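Long-range contacts in AxyAgu115A (PDB 6NPS), which is a family GH115 alpha-glucuronidase that probably cleaves alpha-linked glucuronic acid side groups from xylan: residues F507-G512 with D546-L551; Q457-S462 with D484-W489; A566-V571 with D621-I626. The protein carries 3 engineered substitutions. One frame throughout, in Å; residues are numbered along the deposited sequence.

Interaction 1. Residues F507-G512 with D546-L551; sequences FELLNG and DHLLGL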
loop_
_atom_site.group_PDB
_atom_site.type_symbol
_atom_site.label_atom_id
_atom_site.label_comp_id
_atom_site.label_asym_id
_atom_site.label_seq_id
_atom_site.Cartn_x
_atom_site.Cartn_y
_atom_site.Cartn_z
ATOM N N PHE A 507 -37.180 -1.422 15.384
ATOM C CA PHE A 507 -36.945 -2.647 14.622
ATOM C C PHE A 507 -35.921 -2.426 13.505
ATOM O O PHE A 507 -35.006 -3.241 13.326
ATOM C CB PHE A 507 -38.258 -3.182 14.046
ATOM C CG PHE A 507 -38.048 -4.370 13.153
ATOM C CD1 PHE A 507 -37.757 -5.620 13.698
ATOM C CD2 PHE A 507 -38.038 -4.230 11.776
ATOM C CE1 PHE A 507 -37.510 -6.710 12.884
ATOM C CE2 PHE A 507 -37.797 -5.311 10.951
ATOM C CZ PHE A 507 -37.525 -6.567 11.515
ATOM N N GLU A 508 -36.050 -1.327 12.735
ATOM C CA GLU A 508 -35.031 -1.022 11.728
ATOM C C GLU A 508 -33.630 -0.963 12.327
ATOM O O GLU A 508 -32.669 -1.383 11.678
ATOM C CB GLU A 508 -35.321 0.309 11.043
ATOM C CG GLU A 508 -36.576 0.332 10.181
ATOM C CD GLU A 508 -36.723 1.665 9.435
ATOM O OE1 GLU A 508 -35.855 1.993 8.585
ATOM O OE2 GLU A 508 -37.703 2.394 9.709
ATOM N N LEU A 509 -33.481 -0.353 13.519
ATOM C CA LEU A 509 -32.163 -0.194 14.138
ATOM C C LEU A 509 -31.574 -1.546 14.523
ATOM O O LEU A 509 -30.403 -1.824 14.245
ATOM C CB LEU A 509 -32.246 0.689 15.400
ATOM C CG LEU A 509 -32.596 2.145 15.124
ATOM C CD1 LEU A 509 -32.742 2.939 16.403
ATOM C CD2 LEU A 509 -31.515 2.770 14.226
ATOM N N LEU A 510 -32.373 -2.389 15.205
ATOM C CA LEU A 510 -31.836 -3.644 15.749
ATOM C C LEU A 510 -31.536 -4.622 14.626
ATOM O O LEU A 510 -30.455 -5.232 14.584
ATOM C CB LEU A 510 -32.834 -4.291 16.730
ATOM C CG LEU A 510 -33.195 -3.495 17.970
ATOM C CD1 LEU A 510 -34.134 -4.320 18.887
ATOM C CD2 LEU A 510 -31.906 -3.170 18.676
ATOM N N ASN A 511 -32.498 -4.787 13.720
ATOM C CA ASN A 511 -32.305 -5.636 12.555
ATOM C C ASN A 511 -31.202 -5.085 11.672
ATOM O O ASN A 511 -30.368 -5.840 11.155
ATOM C CB ASN A 511 -33.610 -5.737 11.776
ATOM C CG ASN A 511 -33.647 -6.949 10.890
ATOM O OD1 ASN A 511 -33.825 -8.069 11.368
ATOM N ND2 ASN A 511 -33.458 -6.742 9.592
ATOM N N GLY A 512 -31.182 -3.763 11.497
ATOM C CA GLY A 512 -30.154 -3.058 10.766
ATOM C C GLY A 512 -28.743 -3.233 11.278
ATOM O O GLY A 512 -27.876 -3.692 10.526
ATOM N N ASP A 546 -26.105 5.964 7.402
ATOM C CA ASP A 546 -26.578 7.309 7.705
ATOM C C ASP A 546 -28.082 7.313 7.956
ATOM O O ASP A 546 -28.564 8.044 8.822
ATOM C CB ASP A 546 -26.182 8.283 6.587
ATOM C CG ASP A 546 -24.653 8.581 6.574
ATOM O OD1 ASP A 546 -24.156 9.022 5.513
ATOM O OD2 ASP A 546 -23.939 8.369 7.599
ATOM N N HIS A 547 -28.836 6.468 7.265
ATOM C CA HIS A 547 -30.265 6.400 7.548
ATOM C C HIS A 547 -30.506 5.889 8.974
ATOM O O HIS A 547 -31.295 6.470 9.737
ATOM C CB HIS A 547 -30.948 5.483 6.527
ATOM C CG HIS A 547 -32.368 5.171 6.860
ATOM N ND1 HIS A 547 -33.344 6.136 6.897
ATOM C CD2 HIS A 547 -32.975 4.007 7.211
ATOM C CE1 HIS A 547 -34.491 5.586 7.250
ATOM N NE2 HIS A 547 -34.295 4.293 7.444
ATOM N N LEU A 548 -29.813 4.808 9.358
ATOM C CA LEU A 548 -30.000 4.221 10.699
ATOM C C LEU A 548 -29.517 5.158 11.819
ATOM O O LEU A 548 -30.212 5.324 12.829
ATOM C CB LEU A 548 -29.267 2.859 10.769
ATOM C CG LEU A 548 -29.858 1.808 9.799
ATOM C CD1 LEU A 548 -28.994 0.577 9.693
ATOM C CD2 LEU A 548 -31.304 1.447 10.161
ATOM N N LEU A 549 -28.312 5.752 11.693
ATOM C CA LEU A 549 -27.879 6.747 12.682
ATOM C C LEU A 549 -28.912 7.863 12.840
ATOM O O LEU A 549 -29.193 8.308 13.964
ATOM C CB LEU A 549 -26.521 7.342 12.299
ATOM C CG LEU A 549 -25.366 6.334 12.269
ATOM C CD1 LEU A 549 -24.088 6.971 11.706
ATOM C CD2 LEU A 549 -25.110 5.725 13.645
ATOM N N GLY A 550 -29.513 8.314 11.726
ATOM C CA GLY A 550 -30.553 9.318 11.831
ATOM C C GLY A 550 -31.726 8.866 12.679
ATOM O O GLY A 550 -32.242 9.637 13.497
ATOM N N LEU A 551 -32.188 7.615 12.485
ATOM C CA LEU A 551 -33.281 7.111 13.315
ATOM C C LEU A 551 -32.858 7.013 14.782
ATOM O O LEU A 551 -33.640 7.327 15.687
ATOM C CB LEU A 551 -33.752 5.725 12.838
ATOM C CG LEU A 551 -34.340 5.546 11.443
ATOM C CD1 LEU A 551 -34.742 4.080 11.222
ATOM C CD2 LEU A 551 -35.524 6.503 11.231
#
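L548 and L509 meet where the helices 507-512 and 546-551 come nearest, their CA atoms 6.0 Å apart. The side chain of L548 lies over the backbone of the other helix: CD2 rests on the carbonyl O of E508 at 3.5 Å, and CD1 reaches CA of G512 at 4.0 Å. Glycine suits that place, since the branched leucine tip packs directly against its backbone. L509 answers in the same manner, its CD2 lying 3.2 Å from the carbonyl O of L548 and also touching CB of L551. E508 O already accepts from G512 N; leucine suits both positions because its branched, apolar end can lie on the neighbouring helix backbone.

E508 makes the polar part of the contact. Its chain runs straight beyond CG (chi2 -175°), carrying the carboxylate across L551, whose CD1 is 3.5 Å from OE1. The same oxygen accepts a hydrogen bond from H547 NE2, 3.0 Å long with an N-H...O angle of 160°. The bond arrives on the syn side, somewhat out of the carboxylate plane but nearly in the imidazole plane; the carboxylate would tend to favour a protonated imidazole.

The whole is a helix-helix crossing bordered by a His-carboxylate hydrogen bond, the segment axes 9.6 Å apart at 132°. Helix 564-596 packs against both partners, meeting L509 through Y567, V571 and T575 and L548 through L579, while helix 482-494 touches helix 500-519 through F507, L510 and N511.

Interaction 2. Residues Q457-S462 with D484-W489; sequences QELPLS and DYTKQW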
loop_
_atom_site.group_PDB
_atom_site.type_symbol
_atom_site.label_atom_id
_atom_site.label_comp_id
_atom_site.label_asym_id
_atom_site.label_seq_id
_atom_site.Cartn_x
_atom_site.Cartn_y
_atom_site.Cartn_z
ATOM N N GLN A 457 -25.671 -8.133 24.715
ATOM C CA GLN A 457 -26.132 -9.411 24.179
ATOM C C GLN A 457 -27.576 -9.748 24.558
ATOM O O GLN A 457 -27.991 -10.890 24.361
ATOM C CB GLN A 457 -25.203 -10.554 24.633
ATOM C CG GLN A 457 -23.715 -10.294 24.415
ATOM C CD GLN A 457 -23.341 -10.260 22.934
ATOM O OE1 GLN A 457 -24.130 -10.653 22.080
ATOM N NE2 GLN A 457 -22.144 -9.787 22.633
ATOM N N GLU A 458 -28.356 -8.789 25.053
ATOM C CA GLU A 458 -29.659 -9.122 25.629
ATOM C C GLU A 458 -30.643 -9.626 24.576
ATOM O O GLU A 458 -31.394 -10.561 24.843
ATOM C CB GLU A 458 -30.251 -7.920 26.371
ATOM C CG GLU A 458 -29.452 -7.459 27.591
ATOM C CD GLU A 458 -28.317 -6.480 27.235
ATOM O OE1 GLU A 458 -28.150 -6.148 26.034
ATOM O OE2 GLU A 458 -27.588 -6.050 28.163
ATOM N N LEU A 459 -30.669 -9.033 23.367
ATOM C CA LEU A 459 -31.609 -9.546 22.363
ATOM C C LEU A 459 -31.262 -10.969 21.925
ATOM O O LEU A 459 -32.139 -11.846 21.986
ATOM C CB LEU A 459 -31.670 -8.595 21.154
ATOM C CG LEU A 459 -32.442 -9.133 19.943
ATOM C CD1 LEU A 459 -33.918 -9.160 20.303
ATOM C CD2 LEU A 459 -32.245 -8.272 18.700
ATOM N N PRO A 460 -30.033 -11.282 21.489
ATOM C CA PRO A 460 -29.771 -12.669 21.065
ATOM C C PRO A 460 -29.771 -13.672 22.227
ATOM O O PRO A 460 -30.122 -14.840 22.004
ATOM C CB PRO A 460 -28.409 -12.579 20.368
ATOM C CG PRO A 460 -27.760 -11.388 20.927
ATOM C CD PRO A 460 -28.886 -10.405 21.256
ATOM N N LEU A 461 -29.439 -13.248 23.447
ATOM C CA LEU A 461 -29.564 -14.146 24.599
ATOM C C LEU A 461 -31.029 -14.453 24.898
ATOM O O LEU A 461 -31.390 -15.594 25.198
ATOM C CB LEU A 461 -28.862 -13.533 25.830
ATOM C CG LEU A 461 -29.019 -14.360 27.142
ATOM C CD1 LEU A 461 -28.413 -15.750 26.938
ATOM C CD2 LEU A 461 -28.391 -13.632 28.350
ATOM N N SER A 462 -31.892 -13.435 24.851
ATOM C CA SER A 462 -33.319 -13.670 25.050
ATOM C C SER A 462 -33.833 -14.672 24.011
ATOM O O SER A 462 -34.577 -15.605 24.338
ATOM C CB SER A 462 -34.084 -12.332 24.964
ATOM O OG SER A 462 -33.782 -11.418 26.020
ATOM N N ASP A 484 -40.615 -11.306 13.663
ATOM C CA ASP A 484 -41.683 -11.294 14.665
ATOM C C ASP A 484 -41.135 -11.393 16.089
ATOM O O ASP A 484 -41.635 -10.715 16.999
ATOM C CB ASP A 484 -42.669 -12.429 14.402
ATOM C CG ASP A 484 -43.568 -12.145 13.206
ATOM O OD1 ASP A 484 -43.569 -10.994 12.700
ATOM O OD2 ASP A 484 -44.268 -13.078 12.764
ATOM N N TYR A 485 -40.119 -12.238 16.315
ATOM C CA TYR A 485 -39.524 -12.298 17.654
ATOM C C TYR A 485 -38.980 -10.931 18.049
ATOM O O TYR A 485 -39.224 -10.441 19.160
ATOM C CB TYR A 485 -38.377 -13.320 17.736
ATOM C CG TYR A 485 -37.859 -13.385 19.175
ATOM C CD1 TYR A 485 -38.436 -14.242 20.082
ATOM C CD2 TYR A 485 -36.827 -12.529 19.625
ATOM C CE1 TYR A 485 -38.003 -14.294 21.433
ATOM C CE2 TYR A 485 -36.393 -12.556 20.936
ATOM C CZ TYR A 485 -36.980 -13.441 21.835
ATOM O OH TYR A 485 -36.552 -13.477 23.132
ATOM N N THR A 486 -38.250 -10.289 17.127
ATOM C CA THR A 486 -37.647 -8.996 17.434
ATOM C C THR A 486 -38.723 -7.996 17.796
ATOM O O THR A 486 -38.617 -7.286 18.805
ATOM C CB THR A 486 -36.809 -8.524 16.238
ATOM O OG1 THR A 486 -35.879 -9.557 15.916
ATOM C CG2 THR A 486 -36.007 -7.235 16.526
ATOM N N LYS A 487 -39.813 -7.972 17.015
ATOM C CA LYS A 487 -40.859 -7.001 17.288
ATOM C C LYS A 487 -41.513 -7.277 18.622
ATOM O O LYS A 487 -41.861 -6.345 19.348
ATOM C CB LYS A 487 -41.899 -7.010 16.167
ATOM C CG LYS A 487 -41.287 -6.552 14.843
ATOM C CD LYS A 487 -42.377 -6.530 13.752
ATOM C CE LYS A 487 -41.970 -5.590 12.618
ATOM N NZ LYS A 487 -41.522 -6.287 11.388
ATOM N N GLN A 488 -41.735 -8.553 18.946
ATOM C CA GLN A 488 -42.264 -8.872 20.269
ATOM C C GLN A 488 -41.284 -8.484 21.372
ATOM O O GLN A 488 -41.700 -8.068 22.477
ATOM C CB GLN A 488 -42.605 -10.371 20.358
ATOM C CG GLN A 488 -43.904 -10.651 19.597
ATOM C CD GLN A 488 -44.296 -12.121 19.526
ATOM O OE1 GLN A 488 -44.221 -12.856 20.515
ATOM N NE2 GLN A 488 -44.744 -12.547 18.347
ATOM N N TRP A 489 -39.991 -8.632 21.112
ATOM C CA TRP A 489 -39.013 -8.244 22.118
ATOM C C TRP A 489 -39.015 -6.725 22.310
ATOM O O TRP A 489 -38.905 -6.244 23.440
ATOM C CB TRP A 489 -37.636 -8.754 21.695
ATOM C CG TRP A 489 -36.529 -8.570 22.680
ATOM C CD1 TRP A 489 -36.127 -9.469 23.669
ATOM C CD2 TRP A 489 -35.609 -7.467 22.735
ATOM N NE1 TRP A 489 -35.032 -8.958 24.336
ATOM C CE2 TRP A 489 -34.695 -7.739 23.789
ATOM C CE3 TRP A 489 -35.468 -6.270 21.992
ATOM C CZ2 TRP A 489 -33.662 -6.852 24.129
ATOM C CZ3 TRP A 489 -34.467 -5.385 22.339
ATOM C CH2 TRP A 489 -33.564 -5.679 23.397
#
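E458, in the first turn of helix 458-469, meets W489 through its CB, which lies 4.2 Å from CZ2 of the indole. L459 follows as the main apolar contact. Its chi1 of 171° swings the branch away from the backbone N and brings CD1 over one face of W489, 3.6 Å from the centroid of the five-membered ring and off-centre on the indole, toward the rim of the ring system. This is a CH-pi contact, and the flat indole gives the methyl a broad surface to rest on. The same CD1 also comes to the edge of the Y485 ring, 4.2 Å from CE2.

The arrangement is a helix-helix crossing, the segment axes 11.0 Å apart at 117°, within the sequence range of the GH115 family, which belongs to the TIM-barrel clan. Helix 458-469 follows strand 446-450, the last in sequence of the eight parallel strands.

One turn beyond E458, S462 donates from OG to the carbonyl O of E458 at 2.8 Å, while its own backbone N reaches that oxygen from the opposite face. A small hydroxyl suits the spot, because OG also accepts a weak, bent bond from W489 NE1, 3.2 Å long at 147°. Beside it, S462 CB lies 3.3 Å from Y485 OH, whose hydrogen-bond partner is D466.

Interaction 3. Residues A566-V571 with D621-I626; sequences AYFALV and DEYHTI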
loop_
_atom_site.group_PDB
_atom_site.type_symbol
_atom_site.label_atom_id
_atom_site.label_comp_id
_atom_site.label_asym_id
_atom_site.label_seq_id
_atom_site.Cartn_x
_atom_site.Cartn_y
_atom_site.Cartn_z
ATOM N N ALA A 566 -32.760 2.611 29.343
ATOM C CA ALA A 566 -33.060 1.388 28.600
ATOM C C ALA A 566 -32.914 1.583 27.099
ATOM O O ALA A 566 -32.343 0.735 26.418
ATOM C CB ALA A 566 -34.476 0.899 28.953
ATOM N N TYR A 567 -33.433 2.684 26.551
ATOM C CA TYR A 567 -33.188 2.970 25.142
ATOM C C TYR A 567 -31.683 2.994 24.841
ATOM O O TYR A 567 -31.201 2.348 23.897
ATOM C CB TYR A 567 -33.851 4.300 24.737
ATOM C CG TYR A 567 -33.486 4.642 23.314
ATOM C CD1 TYR A 567 -33.952 3.868 22.253
ATOM C CD2 TYR A 567 -32.641 5.699 23.031
ATOM C CE1 TYR A 567 -33.583 4.132 20.961
ATOM C CE2 TYR A 567 -32.267 5.967 21.741
ATOM C CZ TYR A 567 -32.755 5.191 20.719
ATOM O OH TYR A 567 -32.371 5.467 19.436
ATOM N N PHE A 568 -30.920 3.703 25.659
ATOM C CA PHE A 568 -29.489 3.845 25.402
ATOM C C PHE A 568 -28.764 2.499 25.480
ATOM O O PHE A 568 -27.984 2.144 24.592
ATOM C CB PHE A 568 -28.877 4.821 26.419
ATOM C CG PHE A 568 -27.462 5.192 26.086
ATOM C CD1 PHE A 568 -27.192 6.344 25.354
ATOM C CD2 PHE A 568 -26.403 4.383 26.463
ATOM C CE1 PHE A 568 -25.884 6.681 25.014
ATOM C CE2 PHE A 568 -25.101 4.703 26.108
ATOM C CZ PHE A 568 -24.844 5.864 25.388
ATOM N N ALA A 569 -28.982 1.745 26.561
ATOM C CA ALA A 569 -28.233 0.507 26.740
ATOM C C ALA A 569 -28.675 -0.589 25.776
ATOM O O ALA A 569 -27.844 -1.387 25.336
ATOM C CB ALA A 569 -28.372 0.023 28.183
ATOM N N LEU A 570 -29.954 -0.624 25.394
ATOM C CA LEU A 570 -30.452 -1.709 24.562
ATOM C C LEU A 570 -30.420 -1.390 23.071
ATOM O O LEU A 570 -30.373 -2.320 22.252
ATOM C CB LEU A 570 -31.899 -2.068 24.970
ATOM C CG LEU A 570 -32.072 -2.684 26.388
ATOM C CD1 LEU A 570 -33.534 -2.980 26.750
ATOM C CD2 LEU A 570 -31.227 -3.956 26.586
ATOM N N VAL A 571 -30.546 -0.119 22.681
ATOM C CA VAL A 571 -30.711 0.171 21.257
ATOM C C VAL A 571 -29.634 1.160 20.796
ATOM O O VAL A 571 -28.885 0.899 19.851
ATOM C CB VAL A 571 -32.125 0.713 20.983
ATOM C CG1 VAL A 571 -32.277 1.041 19.497
ATOM C CG2 VAL A 571 -33.165 -0.308 21.452
ATOM N N ASP A 621 -17.798 6.643 26.705
ATOM C CA ASP A 621 -17.834 7.412 27.946
ATOM C C ASP A 621 -19.259 7.636 28.414
ATOM O O ASP A 621 -19.549 7.525 29.616
ATOM C CB ASP A 621 -17.136 8.758 27.768
ATOM C CG ASP A 621 -15.644 8.614 27.601
ATOM O OD1 ASP A 621 -15.050 9.394 26.821
ATOM O OD2 ASP A 621 -15.069 7.708 28.248
ATOM N N GLU A 622 -20.160 7.991 27.484
ATOM C CA GLU A 622 -21.566 8.143 27.846
ATOM C C GLU A 622 -22.124 6.838 28.409
ATOM O O GLU A 622 -22.822 6.840 29.430
ATOM C CB GLU A 622 -22.381 8.634 26.635
ATOM C CG GLU A 622 -23.863 8.900 26.957
ATOM C CD GLU A 622 -24.638 9.686 25.845
ATOM O OE1 GLU A 622 -24.104 9.854 24.714
ATOM O OE2 GLU A 622 -25.792 10.129 26.124
ATOM N N TYR A 623 -21.771 5.704 27.802
ATOM C CA TYR A 623 -22.286 4.419 28.266
ATOM C C TYR A 623 -21.828 4.115 29.692
ATOM O O TYR A 623 -22.593 3.577 30.508
ATOM C CB TYR A 623 -21.802 3.359 27.305
ATOM C CG TYR A 623 -22.243 1.945 27.562
ATOM C CD1 TYR A 623 -23.597 1.602 27.633
ATOM C CD2 TYR A 623 -21.301 0.944 27.660
ATOM C CE1 TYR A 623 -23.998 0.266 27.840
ATOM C CE2 TYR A 623 -21.672 -0.383 27.834
ATOM C CZ TYR A 623 -23.019 -0.715 27.923
ATOM O OH TYR A 623 -23.361 -2.024 28.077
ATOM N N HIS A 624 -20.590 4.486 30.016
ATOM C CA HIS A 624 -19.996 4.237 31.316
ATOM C C HIS A 624 -20.489 5.194 32.390
ATOM O O HIS A 624 -20.235 4.940 33.567
ATOM C CB HIS A 624 -18.470 4.325 31.201
ATOM C CG HIS A 624 -17.873 3.167 30.470
ATOM N ND1 HIS A 624 -16.598 3.186 29.952
ATOM C CD2 HIS A 624 -18.397 1.964 30.137
ATOM C CE1 HIS A 624 -16.359 2.037 29.342
ATOM N NE2 HIS A 624 -17.434 1.279 29.437
ATOM N N THR A 625 -21.192 6.273 32.031
ATOM C CA THR A 625 -21.700 7.186 33.038
ATOM C C THR A 625 -23.228 7.235 33.171
ATOM O O THR A 625 -23.715 7.790 34.162
ATOM C CB THR A 625 -21.165 8.606 32.790
ATOM O OG1 THR A 625 -21.570 9.053 31.505
ATOM C CG2 THR A 625 -19.632 8.611 32.828
ATOM N N ILE A 626 -24.006 6.679 32.237
ATOM C CA ILE A 626 -25.456 6.729 32.428
ATOM C C ILE A 626 -25.872 5.960 33.692
ATOM O O ILE A 626 -25.249 4.958 34.084
ATOM C CB ILE A 626 -26.236 6.187 31.220
ATOM C CG1 ILE A 626 -25.656 4.856 30.786
ATOM C CG2 ILE A 626 -26.228 7.177 30.093
ATOM C CD1 ILE A 626 -26.650 4.039 30.070
HETATM O O HOH W 1 -26.282 -2.907 27.201
#
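F568 projects its ring between E622, Y623 and I626, and this single side chain carries most of the contact between helices 564-596 and 601-629. A chi1 of -171° sets its CG anti to the backbone N and extends the ring toward the neighbouring helix, where a large, flat, apolar group can touch three residues at once. On one side, CE1 lies 3.4 Å from CD of E622; the carboxylate plane is turned 41° from the ring. CG of E622 touches CE1 and CZ as its extended chain passes obliquely by the ring, while OE2 goes on to a hydrogen bond with Y556 OH.

Across the ring, CE2 meets CB of Y623 in the phenyl plane at 3.8 Å, and CD2 touches the terminal methyl CD1 of I626 at 3.6 Å. I626 is the unusual rotamer: chi1 48° places CG1 between the backbone N and the carbonyl carbon, leaving CG2 beside N. A569, whose small side chain lets the phenol come near, has its CB 4.4 Å from CE1 of Y623. A water completes the link, donating to A569 O at 2.9 Å and lying 3.2 Å from Y623 OH.

This is a helix-helix crossing with F568 as its wedge. Helix 537-558 adds Y556 against F568, Y573 of helix 564-596 stacks on the Y623 ring, and F631 in the following loop touches A569 and I626.

In the fold
From the N terminus, interaction 2 closes first, folding helix 482-494 back on helix 458-469 across 21 intervening residues. Interaction 1 comes next, joining helix 500-519 to helix 537-558 over 33 residues, and interaction 3 then closes a 49-residue, largely helical loop between helices 564-596 and 601-629. The three lie in series, with no loop crossing or enclosing another, yet they form one packed body. L510 of 507-512 meets W489 and T486 of interaction 2 as well as L570 and V571 of interaction 3, and L570 touches E458 and W489. The helices that follow the last barrel strand, from 458-469 through 601-629, thus pack against one another.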